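Local coordinates for uncharacterized protein (PDB 4DNH), which is of unknown function but adopts a TIM-barrel fold and probably belongs to the dihydrodipicolinate synthase family, at residues L311-T325 with A349-A362. Residues are numbered along the deposited sequence; the frame is centred on the assembly and turned at random.
Sequences LSRHIFKAPTRFYKT and ARSLVHLAELFRLA
H314 and H354 stack with their rings offset, centroids 4.0 Å apart and planes 20° from parallel, and each ring gives its NE2 proton to the other residue's backbone. H314 NE2 reaches H354 O at 2.8 Å, nearly in its own ring plane, while H354 NE2 meets H314 O at 3.2 Å from above the carbonyl plane. Histidine suits both places, being flat enough to stack and polar at its rim. With CG turned anti to the backbone N (chi1 175°), the H314 ring enters a hole among H354, E357, L358 and L361; E357 CG lies over the face opposite H354, and L361 CD1 comes within 3.5 Å of H314 CB. Buried I315, L358 and L311 fill one flank, I315 CG1 meeting L358 CD1; L311 also packs on L361 through CB.

Here helix 352-364, beyond the last strand of the eight-stranded TIM barrel, packs against helix 308-315, segment 352-362 running nearly antiparallel to 311-315, at -163°.

R350, before helix 352-364, serves the turn that follows helix 308-315. Bent at chi2, its chain carries the guanidinium between F322 CB over one face and H354 NE2, off centre, over the other, while R350 CD lies over the H354 ring. R350 NH2 bonds to both I315 O and K317 O at 3.0 Å; the K317 bond lies in the carbonyl plane on a lone pair, whereas the I315 bond comes from above its plane. A leucine here would probably leave these two carbonyls without this shared donor and the turn less firmly held to the second helix. T325 CG2 packs on R350 CG, its OG1 being bonded to Q346 O.

The solvent side is looser: K317 CD of the exposed lysine stays 4.4 Å from H354 CD2, at the ring edge, and at partly exposed F322 small A349 lays just its CB over one ring face.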
ATOM      1  N   LEU A 311     -10.353  12.142  -2.006  1.00 40.70           N
ATOM      2  CA  LEU A 311      -9.434  12.094  -0.879  1.00 36.91           C
ATOM      3  C   LEU A 311      -8.183  11.319  -1.268  1.00 36.78           C
ATOM      4  O   LEU A 311      -7.063  11.780  -1.050  1.00 38.06           O
ATOM      5  CB  LEU A 311     -10.111  11.446   0.325  1.00 35.16           C
ATOM      6  CG  LEU A 311      -9.187  10.926   1.438  1.00 34.54           C
ATOM      7  CD1 LEU A 311      -8.523  12.066   2.205  1.00 32.40           C
ATOM      8  CD2 LEU A 311      -9.977  10.008   2.371  1.00 34.44           C
ATOM      9  N   SER A 312      -8.376  10.150  -1.856  1.00 36.25           N
ATOM     10  CA  SER A 312      -7.258   9.365  -2.324  1.00 37.12           C
ATOM     11  C   SER A 312      -6.354  10.089  -3.352  1.00 38.06           C
ATOM     12  O   SER A 312      -5.136  10.090  -3.221  1.00 38.71           O
ATOM     13  CB  SER A 312      -7.768   8.062  -2.923  1.00 36.91           C
ATOM     14  OG  SER A 312      -6.694   7.148  -2.975  1.00 36.19           O
ATOM     15  N   ARG A 313      -6.948  10.671  -4.385  1.00 37.73           N
ATOM     16  CA  ARG A 313      -6.177  11.386  -5.383  1.00 39.68           C
ATOM     17  C   ARG A 313      -5.368  12.508  -4.751  1.00 40.42           C
ATOM     18  O   ARG A 313      -4.258  12.805  -5.192  1.00 40.28           O
ATOM     19  CB  ARG A 313      -7.097  11.920  -6.465  1.00 42.00           C
ATOM     20  CG  ARG A 313      -7.693  10.780  -7.267  1.00 43.13           C
ATOM     21  CD  ARG A 313      -8.818  11.199  -8.184  1.00 44.62           C
ATOM     22  NE  ARG A 313      -9.154  10.056  -9.021  1.00 46.51           N
ATOM     23  CZ  ARG A 313     -10.065  10.056  -9.986  1.00 46.34           C
ATOM     24  NH1 ARG A 313     -10.763  11.153 -10.262  1.00 47.96           N
ATOM     25  NH2 ARG A 313     -10.273   8.946 -10.671  1.00 44.91           N
ATOM     26  N   HIS A 314      -5.915  13.104  -3.695  1.00 40.62           N
ATOM     27  CA  HIS A 314      -5.223  14.153  -2.964  1.00 40.18           C
ATOM     28  C   HIS A 314      -4.047  13.599  -2.186  1.00 39.74           C
ATOM     29  O   HIS A 314      -2.940  14.143  -2.245  1.00 40.27           O
ATOM     30  CB  HIS A 314      -6.192  14.909  -2.066  1.00 38.70           C
ATOM     31  CG  HIS A 314      -5.520  15.943  -1.190  1.00 39.74           C
ATOM     32  ND1 HIS A 314      -5.172  17.171  -1.648  1.00 40.55           N
ATOM     33  CD2 HIS A 314      -5.125  15.894   0.152  1.00 38.32           C
ATOM     34  CE1 HIS A 314      -4.594  17.874  -0.653  1.00 40.66           C
ATOM     35  NE2 HIS A 314      -4.565  17.093   0.451  1.00 40.25           N
ATOM     36  N   ILE A 315      -4.281  12.502  -1.467  1.00 37.56           N
ATOM     37  CA  ILE A 315      -3.242  11.847  -0.689  1.00 36.11           C
ATOM     38  C   ILE A 315      -2.078  11.393  -1.566  1.00 37.72           C
ATOM     39  O   ILE A 315      -0.905  11.504  -1.154  1.00 37.79           O
ATOM     40  CB  ILE A 315      -3.793  10.674   0.136  1.00 35.22           C
ATOM     41  CG1 ILE A 315      -4.684  11.214   1.270  1.00 35.41           C
ATOM     42  CG2 ILE A 315      -2.645   9.843   0.713  1.00 34.58           C
ATOM     43  CD1 ILE A 315      -5.430  10.146   2.062  1.00 34.45           C
ATOM     44  N   PHE A 316      -2.392  10.921  -2.774  1.00 36.40           N
ATOM     45  CA  PHE A 316      -1.367  10.413  -3.690  1.00 35.84           C
ATOM     46  C   PHE A 316      -0.902  11.417  -4.736  1.00 38.82           C
ATOM     47  O   PHE A 316      -0.274  11.036  -5.728  1.00 39.42           O
ATOM     48  CB  PHE A 316      -1.851   9.150  -4.391  1.00 34.00           C
ATOM     49  CG  PHE A 316      -1.869   7.937  -3.508  1.00 32.96           C
ATOM     50  CD1 PHE A 316      -2.829   7.800  -2.509  1.00 32.96           C
ATOM     51  CD2 PHE A 316      -0.936   6.929  -3.685  1.00 32.42           C
ATOM     52  CE1 PHE A 316      -2.855   6.677  -1.700  1.00 33.30           C
ATOM     53  CE2 PHE A 316      -0.946   5.807  -2.885  1.00 33.68           C
ATOM     54  CZ  PHE A 316      -1.908   5.680  -1.887  1.00 34.59           C
ATOM     55  N   LYS A 317      -1.188  12.695  -4.526  1.00 39.32           N
ATOM     56  CA  LYS A 317      -0.824  13.670  -5.539  1.00 43.46           C
ATOM     57  C   LYS A 317       0.679  13.918  -5.635  1.00 45.67           C
ATOM     58  O   LYS A 317       1.432  13.654  -4.680  1.00 45.67           O
ATOM     59  CB  LYS A 317      -1.614  14.966  -5.386  1.00 43.62           C
ATOM     60  CG  LYS A 317      -1.055  16.000  -4.453  1.00 42.72           C
ATOM     61  CD  LYS A 317      -2.097  17.088  -4.374  1.00 46.00           C
ATOM     62  CE  LYS A 317      -1.477  18.462  -4.426  1.00 48.86           C
ATOM     63  NZ  LYS A 317      -2.568  19.455  -4.602  1.00 52.80           N
ATOM     64  N   ALA A 318       1.097  14.397  -6.805  1.00 45.56           N
ATOM     65  CA  ALA A 318       2.500  14.686  -7.076  1.00 45.60           C
ATOM     66  C   ALA A 318       3.060  15.708  -6.064  1.00 46.12           C
ATOM     67  O   ALA A 318       2.401  16.713  -5.780  1.00 46.21           O
ATOM     68  CB  ALA A 318       2.651  15.183  -8.502  1.00 43.10           C
ATOM     69  N   PRO A 319       4.258  15.439  -5.490  1.00 45.75           N
ATOM     70  CA  PRO A 319       5.089  14.220  -5.635  1.00 44.10           C
ATOM     71  C   PRO A 319       4.520  13.026  -4.872  1.00 41.01           C
ATOM     72  O   PRO A 319       4.406  13.050  -3.639  1.00 37.49           O
ATOM     73  CB  PRO A 319       6.450  14.635  -5.046  1.00 41.83           C
ATOM     74  CG  PRO A 319       6.116  15.754  -4.113  1.00 42.11           C
ATOM     75  CD  PRO A 319       4.966  16.491  -4.734  1.00 43.26           C
ATOM     76  N   THR A 320       4.209  11.980  -5.626  1.00 40.74           N
ATOM     77  CA  THR A 320       3.422  10.847  -5.155  1.00 38.91           C
ATOM     78  C   THR A 320       4.090   9.967  -4.096  1.00 37.51           C
ATOM     79  O   THR A 320       3.397   9.349  -3.275  1.00 37.15           O
ATOM     80  CB  THR A 320       2.962  10.022  -6.361  1.00 38.75           C
ATOM     81  OG1 THR A 320       2.041  10.818  -7.096  1.00 40.09           O
ATOM     82  CG2 THR A 320       2.245   8.751  -5.944  1.00 39.60           C
ATOM     83  N   ARG A 321       5.418   9.930  -4.094  1.00 36.23           N
ATOM     84  CA  ARG A 321       6.140   9.080  -3.153  1.00 36.62           C
ATOM     85  C   ARG A 321       5.881   9.454  -1.678  1.00 38.46           C
ATOM     86  O   ARG A 321       6.248   8.705  -0.765  1.00 40.09           O
ATOM     87  CB  ARG A 321       7.634   9.022  -3.483  1.00 37.93           C
ATOM     88  CG  ARG A 321       8.407  10.335  -3.349  1.00 40.25           C
ATOM     89  CD  ARG A 321       9.839  10.135  -3.824  1.00 44.99           C
ATOM     90  NE  ARG A 321      10.662  11.353  -3.775  1.00 49.37           N
ATOM     91  CZ  ARG A 321      10.549  12.377  -4.627  1.00 49.42           C
ATOM     92  NH1 ARG A 321       9.629  12.359  -5.577  1.00 48.06           N
ATOM     93  NH2 ARG A 321      11.331  13.443  -4.507  1.00 49.99           N
ATOM     94  N   PHE A 322       5.221  10.591  -1.457  1.00 38.51           N
ATOM     95  CA  PHE A 322       4.974  11.098  -0.104  1.00 37.80           C
ATOM     96  C   PHE A 322       3.565  10.813   0.362  1.00 37.97           C
ATOM     97  O   PHE A 322       3.149  11.300   1.410  1.00 41.96           O
ATOM     98  CB  PHE A 322       5.286  12.602   0.003  1.00 38.24           C
ATOM     99  CG  PHE A 322       6.740  12.945  -0.247  1.00 36.09           C
ATOM    100  CD1 PHE A 322       7.757  12.265   0.418  1.00 33.85           C
ATOM    101  CD2 PHE A 322       7.087  13.941  -1.155  1.00 36.48           C
ATOM    102  CE1 PHE A 322       9.095  12.567   0.180  1.00 34.48           C
ATOM    103  CE2 PHE A 322       8.425  14.238  -1.399  1.00 38.11           C
ATOM    104  CZ  PHE A 322       9.431  13.547  -0.733  1.00 35.88           C
ATOM    105  N   TYR A 323       2.834  10.004  -0.395  1.00 35.88           N
ATOM    106  CA  TYR A 323       1.499   9.588   0.023  1.00 34.97           C
ATOM    107  C   TYR A 323       1.449   9.023   1.434  1.00 34.38           C
ATOM    108  O   TYR A 323       0.445   9.176   2.124  1.00 35.09           O
ATOM    109  CB  TYR A 323       0.906   8.576  -0.953  1.00 35.29           C
ATOM    110  CG  TYR A 323       1.473   7.181  -0.869  1.00 35.66           C
ATOM    111  CD1 TYR A 323       2.562   6.805  -1.649  1.00 39.42           C
ATOM    112  CD2 TYR A 323       0.884   6.212  -0.054  1.00 33.78           C
ATOM    113  CE1 TYR A 323       3.068   5.508  -1.592  1.00 39.45           C
ATOM    114  CE2 TYR A 323       1.380   4.923   0.004  1.00 33.07           C
ATOM    115  CZ  TYR A 323       2.476   4.587  -0.756  1.00 35.62           C
ATOM    116  OH  TYR A 323       2.979   3.324  -0.710  1.00 37.73           O
ATOM    117  N   LYS A 324       2.534   8.390   1.873  1.00 32.47           N
ATOM    118  CA  LYS A 324       2.517   7.706   3.157  1.00 31.53           C
ATOM    119  C   LYS A 324       2.266   8.687   4.284  1.00 31.49           C
ATOM    120  O   LYS A 324       1.676   8.345   5.319  1.00 30.10           O
ATOM    121  CB  LYS A 324       3.807   6.934   3.373  1.00 32.31           C
ATOM    122  CG  LYS A 324       4.138   6.005   2.217  1.00 33.13           C
ATOM    123  CD  LYS A 324       5.618   6.061   1.965  1.00 35.50           C
ATOM    124  CE  LYS A 324       5.982   5.490   0.627  1.00 38.25           C
ATOM    125  NZ  LYS A 324       7.097   6.324   0.137  1.00 40.47           N
ATOM    126  N   THR A 325       2.687   9.921   4.053  1.00 31.15           N
ATOM    127  CA  THR A 325       2.420  10.986   4.974  1.00 31.74           C
ATOM    128  C   THR A 325       0.926  11.235   5.192  1.00 33.50           C
ATOM    129  O   THR A 325       0.484  11.351   6.340  1.00 35.75           O
ATOM    130  CB  THR A 325       3.161  12.242   4.526  1.00 31.62           C
ATOM    131  OG1 THR A 325       4.534  11.883   4.336  1.00 31.51           O
ATOM    132  CG2 THR A 325       3.035  13.367   5.562  1.00 29.96           C
ATOM    133  N   ALA A 349       6.766  16.075   5.122  1.00 32.08           N
ATOM    134  CA  ALA A 349       6.865  16.053   3.667  1.00 32.76           C
ATOM    135  C   ALA A 349       5.618  16.586   2.951  1.00 31.30           C
ATOM    136  O   ALA A 349       5.649  16.766   1.756  1.00 31.44           O
ATOM    137  CB  ALA A 349       7.239  14.656   3.174  1.00 32.71           C
ATOM    138  N   ARG A 350       4.537  16.842   3.678  1.00 30.58           N
ATOM    139  CA  ARG A 350       3.376  17.515   3.100  1.00 30.80           C
ATOM    140  C   ARG A 350       3.166  18.859   3.784  1.00 32.20           C
ATOM    141  O   ARG A 350       3.395  18.974   4.993  1.00 33.27           O
ATOM    142  CB  ARG A 350       2.101  16.663   3.219  1.00 30.06           C
ATOM    143  CG  ARG A 350       2.093  15.359   2.428  1.00 30.82           C
ATOM    144  CD  ARG A 350       2.333  15.539   0.923  1.00 31.99           C
ATOM    145  NE  ARG A 350       1.882  14.375   0.158  1.00 32.96           N
ATOM    146  CZ  ARG A 350       2.003  14.217  -1.163  1.00 35.37           C
ATOM    147  NH1 ARG A 350       2.593  15.143  -1.920  1.00 35.14           N
ATOM    148  NH2 ARG A 350       1.526  13.115  -1.739  1.00 35.60           N
ATOM    149  N   SER A 351       2.735  19.873   3.025  1.00 32.06           N
ATOM    150  CA  SER A 351       2.485  21.197   3.602  1.00 33.07           C
ATOM    151  C   SER A 351       1.307  21.106   4.558  1.00 33.57           C
ATOM    152  O   SER A 351       0.573  20.126   4.550  1.00 34.26           O
ATOM    153  CB  SER A 351       2.190  22.220   2.516  1.00 35.37           C
ATOM    154  OG  SER A 351       0.911  21.959   1.948  1.00 39.98           O
ATOM    155  N   LEU A 352       1.148  22.113   5.396  1.00 34.59           N
ATOM    156  CA  LEU A 352       0.013  22.201   6.280  1.00 37.01           C
ATOM    157  C   LEU A 352      -1.270  22.307   5.454  1.00 38.14           C
ATOM    158  O   LEU A 352      -2.282  21.678   5.780  1.00 39.21           O
ATOM    159  CB  LEU A 352       0.163  23.411   7.194  1.00 40.50           C
ATOM    160  CG  LEU A 352      -0.985  23.658   8.171  1.00 46.07           C
ATOM    161  CD1 LEU A 352      -1.074  22.532   9.199  1.00 46.27           C
ATOM    162  CD2 LEU A 352      -0.843  25.026   8.847  1.00 48.89           C
ATOM    163  N   VAL A 353      -1.196  23.094   4.381  1.00 37.67           N
ATOM    164  CA  VAL A 353      -2.288  23.333   3.463  1.00 39.07           C
ATOM    165  C   VAL A 353      -2.791  21.996   2.923  1.00 39.30           C
ATOM    166  O   VAL A 353      -3.989  21.785   2.774  1.00 40.40           O
ATOM    167  CB  VAL A 353      -1.837  24.262   2.291  1.00 41.89           C
ATOM    168  CG1 VAL A 353      -2.806  24.189   1.111  1.00 42.98           C
ATOM    169  CG2 VAL A 353      -1.726  25.699   2.764  1.00 41.12           C
ATOM    170  N   HIS A 354      -1.857  21.096   2.639  1.00 38.51           N
ATOM    171  CA  HIS A 354      -2.193  19.780   2.141  1.00 37.23           C
ATOM    172  C   HIS A 354      -2.862  18.940   3.207  1.00 37.31           C
ATOM    173  O   HIS A 354      -3.804  18.199   2.910  1.00 36.30           O
ATOM    174  CB  HIS A 354      -0.949  19.103   1.613  1.00 36.30           C
ATOM    175  CG  HIS A 354      -1.166  17.683   1.197  1.00 36.75           C
ATOM    176  ND1 HIS A 354      -1.298  16.684   2.089  1.00 39.02           N
ATOM    177  CD2 HIS A 354      -1.269  17.107  -0.062  1.00 37.68           C
ATOM    178  CE1 HIS A 354      -1.467  15.519   1.437  1.00 38.51           C
ATOM    179  NE2 HIS A 354      -1.440  15.781   0.113  1.00 38.99           N
ATOM    180  N   LEU A 355      -2.398  19.066   4.452  1.00 37.11           N
ATOM    181  CA  LEU A 355      -2.964  18.314   5.575  1.00 37.13           C
ATOM    182  C   LEU A 355      -4.383  18.792   5.911  1.00 37.27           C
ATOM    183  O   LEU A 355      -5.270  17.983   6.172  1.00 37.16           O
ATOM    184  CB  LEU A 355      -2.036  18.370   6.801  1.00 38.65           C
ATOM    185  CG  LEU A 355      -0.623  17.800   6.591  1.00 41.24           C
ATOM    186  CD1 LEU A 355       0.293  18.039   7.769  1.00 41.04           C
ATOM    187  CD2 LEU A 355      -0.655  16.309   6.266  1.00 44.38           C
ATOM    188  N   ALA A 356      -4.594  20.105   5.868  1.00 39.31           N
ATOM    189  CA  ALA A 356      -5.934  20.690   6.026  1.00 41.06           C
ATOM    190  C   ALA A 356      -6.871  20.247   4.910  1.00 41.78           C
ATOM    191  O   ALA A 356      -8.019  19.901   5.177  1.00 45.24           O
ATOM    192  CB  ALA A 356      -5.865  22.213   6.087  1.00 41.53           C
ATOM    193  N   GLU A 357      -6.399  20.244   3.663  1.00 40.61           N
ATOM    194  CA  GLU A 357      -7.254  19.773   2.567  1.00 41.66           C
ATOM    195  C   GLU A 357      -7.608  18.298   2.743  1.00 40.46           C
ATOM    196  O   GLU A 357      -8.780  17.907   2.607  1.00 43.13           O
ATOM    197  CB  GLU A 357      -6.649  20.067   1.183  1.00 43.19           C
ATOM    198  CG  GLU A 357      -7.467  19.534  -0.000  1.00 44.75           C
ATOM    199  CD  GLU A 357      -8.791  20.277  -0.257  1.00 49.76           C
ATOM    200  OE1 GLU A 357      -9.185  21.133   0.575  1.00 50.88           O
ATOM    201  OE2 GLU A 357      -9.452  19.994  -1.302  1.00 49.74           O
ATOM    202  N   LEU A 358      -6.598  17.498   3.065  1.00 38.79           N
ATOM    203  CA  LEU A 358      -6.777  16.108   3.491  1.00 39.53           C
ATOM    204  C   LEU A 358      -7.894  15.954   4.543  1.00 39.20           C
ATOM    205  O   LEU A 358      -8.762  15.107   4.403  1.00 42.04           O
ATOM    206  CB  LEU A 358      -5.447  15.543   4.022  1.00 39.27           C
ATOM    207  CG  LEU A 358      -5.314  14.022   4.167  1.00 40.32           C
ATOM    208  CD1 LEU A 358      -3.860  13.589   4.089  1.00 39.99           C
ATOM    209  CD2 LEU A 358      -5.923  13.548   5.478  1.00 40.06           C
ATOM    210  N   PHE A 359      -7.873  16.776   5.581  1.00 36.99           N
ATOM    211  CA  PHE A 359      -8.943  16.789   6.583  1.00 36.58           C
ATOM    212  C   PHE A 359     -10.346  17.043   5.984  1.00 37.27           C
ATOM    213  O   PHE A 359     -11.286  16.308   6.305  1.00 37.16           O
ATOM    214  CB  PHE A 359      -8.566  17.769   7.709  1.00 37.04           C
ATOM    215  CG  PHE A 359      -9.625  17.976   8.763  1.00 38.18           C
ATOM    216  CD1 PHE A 359     -10.648  18.914   8.576  1.00 39.99           C
ATOM    217  CD2 PHE A 359      -9.564  17.287   9.972  1.00 38.65           C
ATOM    218  CE1 PHE A 359     -11.608  19.123   9.561  1.00 42.22           C
ATOM    219  CE2 PHE A 359     -10.518  17.494  10.968  1.00 40.88           C
ATOM    220  CZ  PHE A 359     -11.545  18.413  10.764  1.00 42.61           C
ATOM    221  N   ARG A 360     -10.499  18.045   5.112  1.00 38.06           N
ATOM    222  CA  ARG A 360     -11.821  18.318   4.478  1.00 38.14           C
ATOM    223  C   ARG A 360     -12.305  17.170   3.617  1.00 39.28           C
ATOM    224  O   ARG A 360     -13.463  16.769   3.694  1.00 40.76           O
ATOM    225  CB  ARG A 360     -11.794  19.540   3.575  1.00 38.68           C
ATOM    226  CG  ARG A 360     -11.289  20.833   4.176  1.00 39.44           C
ATOM    227  CD  ARG A 360     -11.356  21.912   3.108  1.00 40.66           C
ATOM    228  NE  ARG A 360     -10.805  23.157   3.598  1.00 42.72           N
ATOM    229  CZ  ARG A 360      -9.518  23.491   3.542  1.00 43.32           C
ATOM    230  NH1 ARG A 360      -8.623  22.674   2.992  1.00 41.56           N
ATOM    231  NH2 ARG A 360      -9.131  24.658   4.034  1.00 44.07           N
ATOM    232  N   LEU A 361     -11.423  16.653   2.768  1.00 40.18           N
ATOM    233  CA  LEU A 361     -11.790  15.535   1.905  1.00 40.55           C
ATOM    234  C   LEU A 361     -12.062  14.271   2.735  1.00 42.79           C
ATOM    235  O   LEU A 361     -12.980  13.507   2.417  1.00 42.36           O
ATOM    236  CB  LEU A 361     -10.733  15.299   0.828  1.00 39.77           C
ATOM    237  CG  LEU A 361     -10.485  16.449  -0.172  1.00 40.09           C
ATOM    238  CD1 LEU A 361      -9.204  16.211  -0.945  1.00 38.39           C
ATOM    239  CD2 LEU A 361     -11.649  16.665  -1.133  1.00 40.65           C
ATOM    240  N   ALA A 362     -11.303  14.069   3.817  1.00 43.31           N
ATOM    241  CA  ALA A 362     -11.595  12.959   4.757  1.00 42.99           C
ATOM    242  C   ALA A 362     -12.967  13.112   5.413  1.00 44.00           C
ATOM    243  O   ALA A 362     -13.713  12.139   5.532  1.00 43.57           O
ATOM    244  CB  ALA A 362     -10.513  12.829   5.817  1.00 40.07           C
TER